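Local structure of putative Zn-dependent Alcohol Dehydrogenase (3IV6) at residues A[24-27]-A[28-31]; A[121-125]-A[126-130]; A[166-169]-A[170-174]; A[194-197]-A[198-201]; A[202-205]-A[206-209]. The protein binds S-adenosylmethionine in a Rossmann-like domain and, although named a zinc-dependent alcohol dehydrogenase, is probably an S-adenosylmethionine-dependent methyltransferase. All blocks are in the same frame, centred on the assembly; numbering follows the deposited sequence.

Overall arrangement
The large sheet, with strand order 3-2-1-4-5-7-6, is that of a Rossmann-like class I methyltransferase, and four of the five local contacts lie at or near its S-adenosylmethionine site. Contact 1 supplies A29, R30 and P31 to the pocket, and contact 2 adds F123 from another part of it; their centres are about 22 Å apart, on opposite sides of the chain's centre. Contacts 1, 4 and 5 form a connected group. The loop of contact 4 touches contact 1, centre to centre about 11 Å, and leads into the helix of contact 5, about 10 Å away. Contact 3 is set apart at the periphery, its centre about 19 Å from that of contact 5 and about 29 Å from that of contact 1.

Contact 1 (A[24-27]-A[28-31]); sequences IGRV and AARP. With SAM (S-adenosylmethionine), chain E.
With chi1 at 60°, R30 has its CG between its own backbone N and carbonyl carbon, and this turns CG back to 3.3 Å from V27 O; the otherwise extended chain then carries the guanidinium past that carbonyl, with V27 O lying over one face near the rim. The motif is a short 3-10 turn in the loop between helices 20-23 and 33-39, at the carboxylate end of the S-adenosylmethionine pocket. A29 N donates to R26 O (3.0 Å), and a weak bond from R30 N to V27 O (3.4 Å) continues the winding. R26 leads its side chain the other way: its CG is anti to the backbone N (chi1 170°), its CB packs against A29 CB at 4.1 Å, and its NH1 goes on to P195 O. The charged end of R30 is tied back by one water, which lies in the guanidinium plane at its edge, accepts from NH1 at 3.1 Å and donates to G25 O. Nearby, A28 O takes a bond from R118. On the pocket side, the turn brings A29 O to 3.0 Å from OXT of the ligand.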
# COMPACT_ATOMS: atom_id res chain seq x y z
N ILE A 24 -11.12 -13.82 -1.13
CA ILE A 24 -10.68 -14.84 -2.06
C ILE A 24 -9.34 -14.48 -2.66
O ILE A 24 -8.78 -15.24 -3.42
CB ILE A 24 -11.77 -15.17 -3.11
CG1 ILE A 24 -11.80 -14.14 -4.23
CG2 ILE A 24 -13.12 -15.26 -2.44
CD1 ILE A 24 -12.77 -14.49 -5.32
N GLY A 25 -8.82 -13.32 -2.25
CA GLY A 25 -7.47 -12.94 -2.64
C GLY A 25 -6.34 -13.83 -2.14
O GLY A 25 -6.54 -14.63 -1.23
N ARG A 26 -5.14 -13.69 -2.73
CA ARG A 26 -3.96 -14.44 -2.26
C ARG A 26 -3.76 -14.24 -0.77
O ARG A 26 -3.65 -13.09 -0.30
CB ARG A 26 -2.70 -14.04 -3.02
CG ARG A 26 -1.39 -14.58 -2.47
CD ARG A 26 -0.19 -13.89 -3.18
NE ARG A 26 -0.46 -13.84 -4.62
CZ ARG A 26 0.03 -12.96 -5.51
NH1 ARG A 26 -0.36 -13.07 -6.77
NH2 ARG A 26 0.86 -11.99 -5.16
N VAL A 27 -3.71 -15.33 -0.01
CA VAL A 27 -3.67 -15.22 1.44
C VAL A 27 -2.43 -14.44 1.88
O VAL A 27 -2.51 -13.61 2.80
CB VAL A 27 -3.74 -16.62 2.13
CG1 VAL A 27 -3.35 -16.53 3.63
CG2 VAL A 27 -5.14 -17.23 1.98
N ALA A 28 -1.30 -14.67 1.20
CA ALA A 28 -0.03 -14.04 1.62
C ALA A 28 0.06 -12.56 1.22
O ALA A 28 1.07 -11.91 1.42
CB ALA A 28 1.19 -14.82 1.09
N ALA A 29 -0.99 -12.03 0.62
CA ALA A 29 -0.91 -10.67 0.13
C ALA A 29 -1.44 -9.73 1.21
O ALA A 29 -1.45 -8.52 1.05
CB ALA A 29 -1.70 -10.54 -1.18
N ARG A 30 -1.90 -10.30 2.32
CA ARG A 30 -2.26 -9.51 3.48
C ARG A 30 -1.43 -9.94 4.67
O ARG A 30 -0.84 -11.01 4.65
CB ARG A 30 -3.73 -9.67 3.81
CG ARG A 30 -4.15 -11.04 4.11
CD ARG A 30 -5.43 -11.00 4.91
NE ARG A 30 -6.09 -12.30 5.05
CZ ARG A 30 -6.70 -12.94 4.06
NH1 ARG A 30 -6.72 -12.39 2.83
NH2 ARG A 30 -7.29 -14.13 4.28
N PRO A 31 -1.38 -9.11 5.72
CA PRO A 31 -0.60 -9.60 6.87
C PRO A 31 -1.21 -10.84 7.49
O PRO A 31 -2.41 -10.99 7.52
CB PRO A 31 -0.63 -8.42 7.85
CG PRO A 31 -1.03 -7.22 7.01
CD PRO A 31 -1.86 -7.73 5.90
N SAM E . -3.96 -4.52 -0.08
CA SAM E . -2.76 -5.10 0.50
C SAM E . -2.96 -5.40 1.97
O SAM E . -4.01 -5.15 2.58
OXT SAM E . -2.03 -5.94 2.53
CB SAM E . -1.53 -4.24 0.24
CG SAM E . -1.72 -3.11 -0.78
SD SAM E . -2.51 -1.58 -0.18
CE SAM E . -3.01 -1.99 1.52
C5' SAM E . -4.04 -1.47 -1.18
C4' SAM E . -5.22 -0.69 -0.61
O4' SAM E . -4.88 0.68 -0.49
C3' SAM E . -6.44 -0.72 -1.52
O3' SAM E . -7.57 -0.76 -0.68
C2' SAM E . -6.43 0.62 -2.22
O2' SAM E . -7.74 1.10 -2.45
C1' SAM E . -5.73 1.53 -1.22
N9 SAM E . -4.92 2.55 -1.90
C8 SAM E . -4.05 2.34 -2.94
N7 SAM E . -3.51 3.54 -3.30
C5 SAM E . -4.02 4.52 -2.52
C6 SAM E . -3.81 5.91 -2.47
N6 SAM E . -2.98 6.55 -3.30
N1 SAM E . -4.51 6.65 -1.54
C2 SAM E . -5.41 6.01 -0.70
N3 SAM E . -5.62 4.65 -0.73
C4 SAM E . -4.93 3.91 -1.63
O HOH W 1 -8.05 -14.42 0.93

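Contact 2 (A[121-125]-A[126-130]); sequences NRFTT and EEARR
T124 and E127 face each other across the first turn of helix 125-139 as a capping box, their side chains meeting at a slant. T124 OG1, placed between the backbone N and the carbonyl carbon (chi1 61°), accepts from E127 N at 3.2 Å. In return E127 reaches back with an extended outer chain, and its OE1 takes a weak bond from T124 N (3.4 Å). The same OE1 forms a salt bridge with K10, which also binds R122 O, so one lysine joins the cap to the preceding loop. F123 stands at about a right angle to E127, with ring and carboxylate planes 69° apart; its CB rests on A128 CB at 3.8 Å, and its ring continues to I99 and the bound S-adenosylmethionine. On another side of the turn, T125 CG2 lies over one face of the R129 guanidinium, 3.7 Å from NH2, while T125 OG1 is held by D177. Regular helical bonds begin with A128 N to T124 O (2.8 Å). R130 approaches E126 side-on, its NE and NH2 both reaching OE1. A water joins E126 OE2 to T124 OG1. A valine at T124 would probably leave E127 N without its capping acceptor and let the first turn fray, with that water losing its hydroxyl partner. Carboxylates in the first turn would be expected to interact favourably with the helix dipole, and capping by T124 satisfies an amide that has no helical carbonyl before it.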
# COMPACT_ATOMS: atom_id res chain seq x y z
N ASN A 121 4.07 -0.31 -2.45
CA ASN A 121 4.34 -1.12 -3.62
C ASN A 121 3.34 -0.73 -4.73
O ASN A 121 3.55 -1.04 -5.91
CB ASN A 121 4.21 -2.59 -3.24
CG ASN A 121 5.42 -3.12 -2.46
OD1 ASN A 121 5.35 -3.39 -1.25
ND2 ASN A 121 6.54 -3.29 -3.16
N ARG A 122 2.26 -0.05 -4.34
CA ARG A 122 1.26 0.42 -5.26
C ARG A 122 1.60 1.78 -5.83
O ARG A 122 0.76 2.39 -6.51
CB ARG A 122 -0.13 0.47 -4.61
CG ARG A 122 -0.71 -0.91 -4.25
CD ARG A 122 -0.29 -1.97 -5.27
NE ARG A 122 0.20 -3.15 -4.57
CZ ARG A 122 1.29 -3.84 -4.89
NH1 ARG A 122 2.03 -3.50 -5.92
NH2 ARG A 122 1.62 -4.88 -4.16
N PHE A 123 2.82 2.25 -5.56
CA PHE A 123 3.28 3.53 -6.06
C PHE A 123 4.46 3.48 -7.03
O PHE A 123 5.24 2.52 -7.08
CB PHE A 123 3.67 4.48 -4.90
CG PHE A 123 2.58 4.69 -3.88
CD1 PHE A 123 1.24 4.84 -4.27
CD2 PHE A 123 2.90 4.78 -2.53
CE1 PHE A 123 0.23 5.02 -3.36
CE2 PHE A 123 1.88 4.98 -1.58
CZ PHE A 123 0.52 5.09 -2.01
N THR A 124 4.56 4.56 -7.80
CA THR A 124 5.80 4.91 -8.47
C THR A 124 6.66 5.60 -7.42
O THR A 124 6.19 5.86 -6.31
CB THR A 124 5.58 5.91 -9.60
OG1 THR A 124 5.02 7.13 -9.09
CG2 THR A 124 4.71 5.30 -10.71
N THR A 125 7.90 5.90 -7.76
CA THR A 125 8.79 6.54 -6.82
C THR A 125 8.33 7.95 -6.39
O THR A 125 8.27 8.22 -5.20
CB THR A 125 10.20 6.60 -7.37
OG1 THR A 125 10.55 5.29 -7.82
CG2 THR A 125 11.16 7.04 -6.30
N GLU A 126 8.03 8.84 -7.33
CA GLU A 126 7.50 10.14 -6.95
C GLU A 126 6.13 10.06 -6.25
O GLU A 126 5.80 10.90 -5.41
CB GLU A 126 7.42 11.09 -8.15
CG GLU A 126 6.45 10.64 -9.23
CD GLU A 126 5.05 11.26 -9.12
OE1 GLU A 126 4.82 12.11 -8.22
OE2 GLU A 126 4.16 10.90 -9.94
N GLU A 127 5.31 9.08 -6.60
CA GLU A 127 4.08 8.88 -5.86
C GLU A 127 4.39 8.45 -4.40
O GLU A 127 3.82 8.98 -3.43
CB GLU A 127 3.23 7.82 -6.55
CG GLU A 127 2.21 8.27 -7.52
CD GLU A 127 1.15 7.18 -7.80
OE1 GLU A 127 1.54 6.04 -8.16
OE2 GLU A 127 -0.07 7.46 -7.65
N ALA A 128 5.29 7.48 -4.23
CA ALA A 128 5.68 7.04 -2.90
C ALA A 128 6.27 8.16 -2.05
O ALA A 128 6.02 8.22 -0.84
CB ALA A 128 6.62 5.82 -2.94
N ARG A 129 7.06 9.05 -2.66
CA ARG A 129 7.57 10.21 -1.92
C ARG A 129 6.41 11.04 -1.37
O ARG A 129 6.30 11.24 -0.18
CB ARG A 129 8.51 11.08 -2.76
CG ARG A 129 9.78 10.41 -3.15
CD ARG A 129 10.45 11.19 -4.22
NE ARG A 129 11.63 10.51 -4.75
CZ ARG A 129 12.13 10.75 -5.96
NH1 ARG A 129 11.54 11.65 -6.75
NH2 ARG A 129 13.20 10.08 -6.39
N ARG A 130 5.51 11.50 -2.24
CA ARG A 130 4.32 12.20 -1.79
C ARG A 130 3.54 11.45 -0.68
O ARG A 130 3.08 12.05 0.30
CB ARG A 130 3.42 12.53 -2.98
CG ARG A 130 3.89 13.74 -3.78
CD ARG A 130 2.84 14.18 -4.79
NE ARG A 130 2.80 13.29 -5.94
CZ ARG A 130 1.73 12.60 -6.34
NH1 ARG A 130 0.56 12.70 -5.69
NH2 ARG A 130 1.84 11.82 -7.40
O HOH W 2 3.41 8.41 -11.32

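Contact 3 (A[166-169]-A[170-174]); sequences SGTL and AKFFD
L169 meets F172 through both its side chain and its carbonyl. The aromatic ring is folded back over the turn by chi1 of 68°, which puts L169 O 4.0 Å above its plane and over its centre. L169, in turn, has CG anti to its own nitrogen (chi1 -178°) and sends CD1 to F172 CZ at 3.6 Å, the two side chains crossing at about a right angle. The same methyl touches F173 CB at 3.9 Å, so the leucine lies against two consecutive phenylalanines. Its carbonyl is shared in a similar way: L169 O accepts from F172 N at 3.2 Å and from F173 N at 2.9 Å. One residue earlier, T168 O receives K171 N (2.7 Å). The lysine chain runs out extended to its last bond, and NZ forms a salt bridge with E184. A serine in place of F172 is likely to open a gap beside L169 CD1 and to leave the leucine carbonyl without its aromatic cover. This short, weakly bonded helix follows helix 154-164, which ends in a Schellman motif at G167. L169 packs back on I160 and E164 of that helix, and the chain then enters strand 173-174, where F173 stacks on F180 of the adjacent antiparallel strand 179-181, the middle strand of the small sheet.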
# COMPACT_ATOMS: atom_id res chain seq x y z
N SER A 166 9.87 -11.24 -26.52
CA SER A 166 9.05 -10.43 -27.40
C SER A 166 9.81 -9.15 -27.82
O SER A 166 9.44 -8.45 -28.76
CB SER A 166 7.75 -10.08 -26.67
OG SER A 166 6.75 -9.68 -27.58
N GLY A 167 10.89 -8.86 -27.10
CA GLY A 167 11.65 -7.66 -27.32
C GLY A 167 10.87 -6.38 -27.03
O GLY A 167 11.24 -5.31 -27.50
N THR A 168 9.81 -6.50 -26.25
CA THR A 168 9.01 -5.33 -25.89
C THR A 168 9.38 -4.79 -24.52
O THR A 168 8.81 -3.79 -24.09
CB THR A 168 7.47 -5.61 -25.88
OG1 THR A 168 7.19 -6.96 -25.46
CG2 THR A 168 6.86 -5.32 -27.26
N LEU A 169 10.32 -5.45 -23.84
CA LEU A 169 10.54 -5.23 -22.42
C LEU A 169 10.77 -3.77 -22.08
O LEU A 169 10.17 -3.25 -21.13
CB LEU A 169 11.72 -6.05 -21.93
CG LEU A 169 11.95 -5.88 -20.43
CD1 LEU A 169 10.70 -6.32 -19.68
CD2 LEU A 169 13.16 -6.63 -19.98
N ALA A 170 11.63 -3.10 -22.85
CA ALA A 170 11.89 -1.67 -22.64
C ALA A 170 10.65 -0.78 -22.74
O ALA A 170 10.62 0.31 -22.19
CB ALA A 170 12.98 -1.19 -23.56
N LYS A 171 9.63 -1.25 -23.45
CA LYS A 171 8.41 -0.46 -23.66
C LYS A 171 7.55 -0.29 -22.38
O LYS A 171 6.80 0.68 -22.26
CB LYS A 171 7.58 -1.07 -24.81
CG LYS A 171 6.24 -0.43 -25.07
CD LYS A 171 5.49 -1.20 -26.14
CE LYS A 171 4.02 -0.91 -26.11
NZ LYS A 171 3.88 0.54 -26.11
N PHE A 172 7.67 -1.22 -21.44
CA PHE A 172 6.86 -1.22 -20.23
C PHE A 172 7.66 -1.43 -18.93
O PHE A 172 7.10 -1.49 -17.84
CB PHE A 172 5.73 -2.26 -20.32
CG PHE A 172 6.21 -3.69 -20.31
CD1 PHE A 172 6.26 -4.43 -21.48
CD2 PHE A 172 6.63 -4.31 -19.13
CE1 PHE A 172 6.69 -5.76 -21.47
CE2 PHE A 172 7.07 -5.64 -19.12
CZ PHE A 172 7.11 -6.36 -20.29
N PHE A 173 8.98 -1.55 -19.05
CA PHE A 173 9.80 -1.64 -17.86
C PHE A 173 11.05 -0.76 -17.92
O PHE A 173 11.90 -0.90 -18.80
CB PHE A 173 10.16 -3.09 -17.57
CG PHE A 173 11.17 -3.26 -16.46
CD1 PHE A 173 10.82 -3.02 -15.13
CD2 PHE A 173 12.47 -3.68 -16.74
CE1 PHE A 173 11.75 -3.20 -14.10
CE2 PHE A 173 13.40 -3.85 -15.72
CZ PHE A 173 13.03 -3.61 -14.40
N ASP A 174 11.16 0.15 -16.96
CA ASP A 174 12.25 1.12 -16.89
C ASP A 174 13.25 0.66 -15.84
O ASP A 174 12.98 0.71 -14.65
CB ASP A 174 11.69 2.52 -16.57
CG ASP A 174 12.77 3.60 -16.43
OD1 ASP A 174 13.97 3.25 -16.42
OD2 ASP A 174 12.43 4.80 -16.32

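Contact 4 (A[194-197]-A[198-201]); sequences VPHG and LIDK
L198 takes the second corner of a type II' beta turn running from H196 to I199, which a weak bond from I199 N to H196 O (3.4 Å) closes. G197 holds the first corner with positive phi (65°), a conformation readily reached without a side chain. The side chain of I199, next along, has CG1 anti to the carbonyl carbon (chi1 -51°), which sends CD1 alongside the imidazole, 3.9 Å from H196 ND1; the two side chains lie next to each other and point the same way. The backbone of I199 is tied across the turn by a water that donates to I199 O at 2.6 Å, accepts from H196 N at 2.9 Å and gives a weak bond to G197 O, so that it bridges the residues at the two ends of the turn. D200, next in the chain, is the N-cap of helix 201-210: its carboxylate caps a backbone amide in the first turn, and OD2 also binds T203 OG1. K201 starts that helix and bends at chi2 so that its chain folds back toward V194, leaving NZ 3.9 Å from V194 O, a loose approach. The loop thus reverses the chain between helices 187-192 and 201-210. L198 shares a backbone hydrogen bond with I24, in the loop after helix 20-23, I199 packs on I24, and the ring of H196 meets W207 of helix 201-210 edge-to-face.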
# COMPACT_ATOMS: atom_id res chain seq x y z
N VAL A 194 -0.16 -14.50 -12.61
CA VAL A 194 -0.03 -15.62 -11.68
C VAL A 194 -1.20 -15.66 -10.70
O VAL A 194 -1.96 -14.70 -10.59
CB VAL A 194 1.29 -15.56 -10.89
CG1 VAL A 194 2.47 -15.56 -11.84
CG2 VAL A 194 1.31 -14.32 -10.00
N PRO A 195 -1.34 -16.78 -9.99
CA PRO A 195 -2.50 -17.00 -9.12
C PRO A 195 -2.52 -16.03 -7.95
O PRO A 195 -1.55 -15.95 -7.19
CB PRO A 195 -2.28 -18.43 -8.62
CG PRO A 195 -1.49 -19.08 -9.69
CD PRO A 195 -0.59 -18.02 -10.26
N HIS A 196 -3.62 -15.29 -7.81
CA HIS A 196 -3.81 -14.42 -6.67
C HIS A 196 -5.02 -14.96 -5.93
O HIS A 196 -6.14 -14.46 -6.07
CB HIS A 196 -4.09 -13.02 -7.12
CG HIS A 196 -3.99 -11.99 -6.04
ND1 HIS A 196 -4.96 -11.84 -5.07
CD2 HIS A 196 -3.04 -11.07 -5.78
CE1 HIS A 196 -4.60 -10.86 -4.26
NE2 HIS A 196 -3.45 -10.37 -4.66
N GLY A 197 -4.80 -16.01 -5.15
CA GLY A 197 -5.93 -16.65 -4.51
C GLY A 197 -6.85 -17.28 -5.54
O GLY A 197 -6.41 -18.10 -6.33
N LEU A 198 -8.11 -16.91 -5.53
CA LEU A 198 -9.06 -17.51 -6.45
C LEU A 198 -9.76 -16.48 -7.34
O LEU A 198 -10.81 -16.78 -7.93
CB LEU A 198 -10.14 -18.31 -5.73
CG LEU A 198 -9.92 -19.20 -4.52
CD1 LEU A 198 -11.28 -19.60 -4.00
CD2 LEU A 198 -9.06 -20.40 -4.81
N ILE A 199 -9.19 -15.28 -7.44
CA ILE A 199 -9.71 -14.29 -8.38
C ILE A 199 -9.35 -14.72 -9.82
O ILE A 199 -8.20 -15.15 -10.09
CB ILE A 199 -9.19 -12.85 -8.09
CG1 ILE A 199 -9.40 -12.45 -6.63
CG2 ILE A 199 -9.92 -11.85 -8.98
CD1 ILE A 199 -8.59 -11.24 -6.23
N ASP A 200 -10.33 -14.60 -10.72
CA ASP A 200 -10.18 -15.09 -12.11
C ASP A 200 -9.34 -14.20 -13.04
O ASP A 200 -9.11 -13.02 -12.75
CB ASP A 200 -11.56 -15.31 -12.74
CG ASP A 200 -12.43 -14.06 -12.68
OD1 ASP A 200 -13.62 -14.19 -12.33
OD2 ASP A 200 -11.92 -12.95 -12.97
N LYS A 201 -8.91 -14.76 -14.17
CA LYS A 201 -8.01 -14.04 -15.06
C LYS A 201 -8.57 -12.72 -15.58
O LYS A 201 -7.87 -11.73 -15.59
CB LYS A 201 -7.49 -14.91 -16.21
CG LYS A 201 -6.13 -15.55 -15.94
CD LYS A 201 -6.08 -16.20 -14.54
CE LYS A 201 -4.64 -16.33 -13.98
NZ LYS A 201 -4.66 -16.69 -12.53
O HOH W 3 -6.03 -16.27 -9.10

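Contact 5 (A[202-205]-A[206-209]); sequences PTLL and EWYR
L204 O receives the shortest hydrogen bond of this stretch, from Y208 N at 2.7 Å. It belongs to the regular alpha-helical i to i+4 pattern of helix 201-210, which W207 N to T203 O (3.0 Å) and R209 N to L205 O (2.9 Å) share. L204 O also sits at the edge of the Y208 ring, near its plane, 3.7 Å from Y208 CD2. On the buried flank, L204 and W207 run side by side in the same direction, and L204 CD2 touches the six-membered part of the indole at CE3 (3.6 Å), oblique to the ring. W207 swings its CG anti to the backbone N (chi1 -171°), which lays the indole alongside the leucine and within about 7 Å of the bound S-adenosylmethionine. W14 meets this indole edge-to-face, and R211 makes cation-pi contacts with both W207 and Y208. L205 and R209 lie on another flank, next to helix 187-192, where both touch L189. Here L205 CG stands 4.0 Å from R209 CD, so the arginine meets the leucine through its aliphatic part. Its charged end turns instead to E206, whose bent chain brings the carboxylate within reach of two arginines: OE2 pairs with R210, and OE1 with R209. The geometry of the second bridge is skewed, for R209 NE approaches E206 OE1 at 3.2 Å from above the carboxylate plane, 39° out of it.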
# COMPACT_ATOMS: atom_id res chain seq x y z
N PRO A 202 -9.83 -12.70 -16.02
CA PRO A 202 -10.36 -11.40 -16.49
C PRO A 202 -10.23 -10.29 -15.46
O PRO A 202 -9.93 -9.12 -15.80
CB PRO A 202 -11.83 -11.71 -16.77
CG PRO A 202 -11.83 -13.15 -17.12
CD PRO A 202 -10.77 -13.80 -16.27
N THR A 203 -10.47 -10.66 -14.20
CA THR A 203 -10.47 -9.66 -13.15
C THR A 203 -9.03 -9.24 -12.86
O THR A 203 -8.76 -8.06 -12.64
CB THR A 203 -11.28 -10.08 -11.91
OG1 THR A 203 -12.62 -10.39 -12.31
CG2 THR A 203 -11.38 -8.93 -10.93
N LEU A 204 -8.09 -10.17 -12.94
CA LEU A 204 -6.71 -9.82 -12.67
C LEU A 204 -6.18 -8.84 -13.70
O LEU A 204 -5.77 -7.71 -13.36
CB LEU A 204 -5.83 -11.07 -12.57
CG LEU A 204 -6.13 -11.83 -11.28
CD1 LEU A 204 -5.28 -13.09 -11.11
CD2 LEU A 204 -5.95 -10.87 -10.09
N LEU A 205 -6.22 -9.28 -14.95
CA LEU A 205 -5.77 -8.52 -16.11
C LEU A 205 -6.25 -7.11 -15.99
O LEU A 205 -5.46 -6.18 -16.14
CB LEU A 205 -6.34 -9.12 -17.39
CG LEU A 205 -5.79 -8.55 -18.70
CD1 LEU A 205 -4.40 -9.08 -18.90
CD2 LEU A 205 -6.66 -8.88 -19.90
N GLU A 206 -7.54 -6.93 -15.73
CA GLU A 206 -8.08 -5.58 -15.70
C GLU A 206 -7.53 -4.77 -14.53
O GLU A 206 -7.12 -3.61 -14.69
CB GLU A 206 -9.61 -5.59 -15.71
CG GLU A 206 -10.26 -4.21 -15.95
CD GLU A 206 -9.81 -3.54 -17.27
OE1 GLU A 206 -9.36 -4.27 -18.21
OE2 GLU A 206 -9.90 -2.30 -17.35
N TRP A 207 -7.52 -5.39 -13.35
CA TRP A 207 -6.88 -4.83 -12.16
C TRP A 207 -5.44 -4.38 -12.44
O TRP A 207 -5.03 -3.28 -12.07
CB TRP A 207 -6.85 -5.94 -11.15
CG TRP A 207 -6.43 -5.57 -9.80
CD1 TRP A 207 -6.80 -4.47 -9.09
CD2 TRP A 207 -5.59 -6.34 -8.95
NE1 TRP A 207 -6.22 -4.50 -7.85
CE2 TRP A 207 -5.47 -5.65 -7.74
CE3 TRP A 207 -4.91 -7.55 -9.11
CZ2 TRP A 207 -4.72 -6.13 -6.69
CZ3 TRP A 207 -4.15 -8.03 -8.05
CH2 TRP A 207 -4.06 -7.32 -6.86
N TYR A 208 -4.67 -5.24 -13.08
CA TYR A 208 -3.30 -4.87 -13.44
C TYR A 208 -3.25 -3.68 -14.39
O TYR A 208 -2.45 -2.78 -14.19
CB TYR A 208 -2.53 -6.09 -13.99
CG TYR A 208 -1.76 -6.80 -12.90
CD1 TYR A 208 -0.55 -6.29 -12.44
CD2 TYR A 208 -2.27 -7.94 -12.28
CE1 TYR A 208 0.15 -6.90 -11.43
CE2 TYR A 208 -1.56 -8.57 -11.24
CZ TYR A 208 -0.35 -8.03 -10.82
OH TYR A 208 0.37 -8.63 -9.80
N ARG A 209 -4.08 -3.71 -15.43
CA ARG A 209 -4.08 -2.66 -16.44
C ARG A 209 -4.48 -1.31 -15.84
O ARG A 209 -3.96 -0.27 -16.24
CB ARG A 209 -5.01 -3.02 -17.59
CG ARG A 209 -4.43 -4.02 -18.57
CD ARG A 209 -5.51 -4.65 -19.44
NE ARG A 209 -6.57 -3.70 -19.76
CZ ARG A 209 -6.62 -2.99 -20.89
NH1 ARG A 209 -5.67 -3.13 -21.80
NH2 ARG A 209 -7.62 -2.15 -21.10